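Local atomic coordinates of N-acetylmuramoyl-L-alanine amidase (Clostridium intestinale URNW, PDB entry 6SRT), a protein that binds zinc and probably cleaves the amide bond between N-acetylmuramoyl groups and L-alanine in bacterial cell-wall peptidoglycan. Residues Trp68-His74 with Val92-Ala96. Residues are numbered along the deposited sequence; the frame is centred on the assembly and turned at random.
Sequences WSGIGYH and VGSHA. With PO4 (phosphate ion), chain E.
H95 packs against Y73, G72 and H74 of the 68-74 loop, and it is the side chain to follow outward. Its CB lies 3.8 Å from CD1 of the Y73 ring, approaching that ring obliquely. With chi1 at 67°, CG sits between the backbone N and the carbonyl carbon, which turns the imidazole toward G72 O and the H74 ring. There CD2 presents the ring edge to G72 O at 3.6 Å. At the tip, NE2 meets the edge of the H74 ring, 4.1 Å from its CE1, the two ring planes turned 77° apart, while H95 NE2 itself is hydrogen-bonded to A103 O. The other ring nitrogen, ND1, is hydrogen-bonded to NE2 of H47, a zinc ligand, which makes H95 a second-shell residue that probably helps set how H47 is turned. This is the zinc amidase fold of the Amidase_2/PGRP family, and the two loops meet beside its metal site; the Y73 side chain comes within about 5 Å of the zinc (nearest atoms), and its OH donates a 2.6 Å hydrogen bond to O4 of a phosphate ion, probably from the crystallisation liquor. G72 O also accepts a hydrogen bond from the backbone N-H of S94, at 2.9 Å. S94 then lays CB over one face of the W68 indole, 3.7 Å from the centroid of its five-membered ring, a CH-pi contact. A water bridges S94 OG to S69 N, and H74 NE2 is hydrogen-bonded to A91 O, just ahead of V92.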
ATOM      1  N   TRP A  68      -7.023  12.717  -8.275  1.00 13.23           N
ATOM      2  CA  TRP A  68      -5.626  12.312  -8.196  1.00 12.95           C
ATOM      3  C   TRP A  68      -5.093  12.018  -9.586  1.00 12.08           C
ATOM      4  O   TRP A  68      -5.827  11.799 -10.560  1.00 13.68           O
ATOM      5  CB  TRP A  68      -5.447  11.153  -7.239  1.00 13.09           C
ATOM      6  CG  TRP A  68      -6.096  11.338  -5.916  1.00 13.99           C
ATOM      7  CD1 TRP A  68      -6.783  10.331  -5.300  1.00 17.41           C
ATOM      8  CD2 TRP A  68      -6.154  12.465  -5.032  1.00 16.15           C
ATOM      9  NE1 TRP A  68      -7.268  10.779  -4.112  1.00 19.77           N
ATOM     10  CE2 TRP A  68      -6.939  12.072  -3.939  1.00 17.47           C
ATOM     11  CE3 TRP A  68      -5.723  13.765  -5.026  1.00 27.22           C
ATOM     12  CZ2 TRP A  68      -7.163  12.836  -2.799  1.00 22.45           C
ATOM     13  CZ3 TRP A  68      -6.016  14.580  -3.937  1.00 31.11           C
ATOM     14  CH2 TRP A  68      -6.782  14.136  -2.848  1.00 27.79           C
ATOM     15  N   SER A  69      -3.768  11.909  -9.685  1.00 13.28           N
ATOM     16  CA  SER A  69      -3.202  11.610 -11.001  1.00 12.58           C
ATOM     17  C   SER A  69      -3.608  10.213 -11.479  1.00 12.31           C
ATOM     18  O   SER A  69      -3.701   9.918 -12.682  1.00 13.38           O
ATOM     19  CB  SER A  69      -1.690  11.746 -10.910  1.00 13.41           C
ATOM     20  OG  SER A  69      -1.142  11.590 -12.229  1.00 15.62           O
ATOM     21  N   GLY A  70      -3.804   9.268 -10.533  1.00 12.42           N
ATOM     22  CA  GLY A  70      -4.078   7.863 -10.792  1.00 12.31           C
ATOM     23  C   GLY A  70      -3.954   7.146  -9.466  1.00 11.09           C
ATOM     24  O   GLY A  70      -3.974   7.794  -8.397  1.00 11.55           O
ATOM     25  N   ILE A  71      -3.889   5.840  -9.543  1.00 11.27           N
ATOM     26  CA  ILE A  71      -3.802   4.962  -8.357  1.00 10.77           C
ATOM     27  C   ILE A  71      -2.888   5.610  -7.347  1.00 10.63           C
ATOM     28  O   ILE A  71      -1.703   5.916  -7.624  1.00 11.45           O
ATOM     29  CB  ILE A  71      -3.411   3.553  -8.751  1.00 11.11           C
ATOM     30  CG1 ILE A  71      -3.353   2.640  -7.490  1.00 11.31           C
ATOM     31  CG2 ILE A  71      -2.150   3.502  -9.553  1.00 12.72           C
ATOM     32  CD1 ILE A  71      -3.421   1.180  -7.806  1.00 12.30           C
ATOM     33  N   GLY A  72      -3.428   5.801  -6.112  1.00 10.89           N
ATOM     34  CA  GLY A  72      -2.717   6.542  -5.089  1.00 10.43           C
ATOM     35  C   GLY A  72      -1.786   5.714  -4.240  1.00 10.06           C
ATOM     36  O   GLY A  72      -0.978   6.289  -3.515  1.00 11.07           O
ATOM     37  N   TYR A  73      -1.949   4.390  -4.267  1.00 10.50           N
ATOM     38  CA  TYR A  73      -1.098   3.459  -3.519  1.00 10.28           C
ATOM     39  C   TYR A  73       0.178   3.202  -4.341  1.00 10.50           C
ATOM     40  O   TYR A  73       0.116   3.159  -5.566  1.00 12.16           O
ATOM     41  CB  TYR A  73      -1.832   2.113  -3.336  1.00 10.77           C
ATOM     42  CG  TYR A  73      -3.218   2.253  -2.776  1.00 10.44           C
ATOM     43  CD1 TYR A  73      -3.490   2.846  -1.573  1.00 11.55           C
ATOM     44  CD2 TYR A  73      -4.286   1.772  -3.536  1.00 11.96           C
ATOM     45  CE1 TYR A  73      -4.786   2.891  -1.069  1.00 13.63           C
ATOM     46  CE2 TYR A  73      -5.572   1.803  -3.058  1.00 14.61           C
ATOM     47  CZ  TYR A  73      -5.834   2.429  -1.855  1.00 13.92           C
ATOM     48  OH  TYR A  73      -7.118   2.412  -1.375  1.00 18.97           O
ATOM     49  N   HIS A  74       1.280   2.950  -3.632  1.00  9.58           N
ATOM     50  CA  HIS A  74       2.508   2.486  -4.287  1.00 10.01           C
ATOM     51  C   HIS A  74       2.424   1.008  -4.673  1.00  9.68           C
ATOM     52  O   HIS A  74       3.064   0.604  -5.664  1.00 10.29           O
ATOM     53  CB  HIS A  74       3.692   2.742  -3.397  1.00 10.12           C
ATOM     54  CG  HIS A  74       3.895   4.201  -3.166  1.00  8.87           C
ATOM     55  ND1 HIS A  74       3.308   4.834  -2.091  1.00  9.25           N
ATOM     56  CD2 HIS A  74       4.598   5.109  -3.898  1.00 10.30           C
ATOM     57  CE1 HIS A  74       3.626   6.131  -2.200  1.00  9.40           C
ATOM     58  NE2 HIS A  74       4.422   6.332  -3.283  1.00 10.31           N
ATOM     59  N   VAL A  92       5.521  10.727  -5.015  1.00 10.32           N
ATOM     60  CA  VAL A  92       4.511  10.966  -3.993  1.00 10.06           C
ATOM     61  C   VAL A  92       3.199  10.288  -4.438  1.00  9.89           C
ATOM     62  O   VAL A  92       2.741  10.467  -5.580  1.00 11.07           O
ATOM     63  CB  VAL A  92       4.309  12.476  -3.765  1.00 10.01           C
ATOM     64  CG1 VAL A  92       3.241  12.711  -2.692  1.00 12.38           C
ATOM     65  CG2 VAL A  92       5.601  13.184  -3.395  1.00 12.02           C
ATOM     66  N   GLY A  93       2.531   9.577  -3.520  1.00 10.19           N
ATOM     67  CA  GLY A  93       1.234   8.918  -3.755  1.00 10.21           C
ATOM     68  C   GLY A  93       0.083   9.796  -3.321  1.00 10.87           C
ATOM     69  O   GLY A  93       0.263  10.994  -2.951  1.00 11.90           O
ATOM     70  N   SER A  94      -1.084   9.188  -3.336  1.00 10.42           N
ATOM     71  CA  SER A  94      -2.336   9.808  -2.930  1.00 10.68           C
ATOM     72  C   SER A  94      -3.131   8.810  -2.100  1.00 10.77           C
ATOM     73  O   SER A  94      -4.127   8.231  -2.588  1.00 13.17           O
ATOM     74  CB  SER A  94      -3.184  10.210  -4.171  1.00 12.31           C
ATOM     75  OG  SER A  94      -2.485  11.111  -5.016  1.00 13.82           O
ATOM     76  N   HIS A  95      -2.657   8.550  -0.917  1.00 10.64           N
ATOM     77  CA  HIS A  95      -3.269   7.526  -0.044  1.00 10.31           C
ATOM     78  C   HIS A  95      -3.489   8.005   1.374  1.00 10.70           C
ATOM     79  O   HIS A  95      -4.392   7.433   2.019  1.00 12.75           O
ATOM     80  CB  HIS A  95      -2.526   6.200  -0.104  1.00 10.36           C
ATOM     81  CG  HIS A  95      -1.139   6.282   0.488  1.00  9.79           C
ATOM     82  ND1 HIS A  95      -0.858   6.063   1.807  1.00 10.21           N
ATOM     83  CD2 HIS A  95       0.018   6.695  -0.090  1.00  9.95           C
ATOM     84  CE1 HIS A  95       0.417   6.324   2.013  1.00 10.15           C
ATOM     85  NE2 HIS A  95       0.983   6.693   0.868  1.00 10.22           N
ATOM     86  N   ALA A  96      -2.768   8.996   1.894  1.00 11.56           N
ATOM     87  CA  ALA A  96      -2.920   9.425   3.310  1.00 13.26           C
ATOM     88  C   ALA A  96      -2.556  10.917   3.363  1.00 12.72           C
ATOM     89  O   ALA A  96      -1.417  11.258   3.655  1.00 12.83           O
ATOM     90  CB  ALA A  96      -2.103   8.615   4.242  1.00 16.08           C
TER
HETATM   91  P   PO4 E 204      -8.774   3.817   1.421  0.70 17.04           P
HETATM   92  O1  PO4 E 204      -8.524   4.415   2.738  0.70 25.03           O
HETATM   93  O2  PO4 E 204      -9.508   4.753   0.476  0.70 21.11           O
HETATM   94  O3  PO4 E 204      -9.685   2.507   1.599  0.70 18.66           O
HETATM   95  O4  PO4 E 204      -7.411   3.513   0.950  0.70 22.59           O
HETATM   96  O   HOH W   1      -1.811  12.729  -7.661  1.00 18.80           O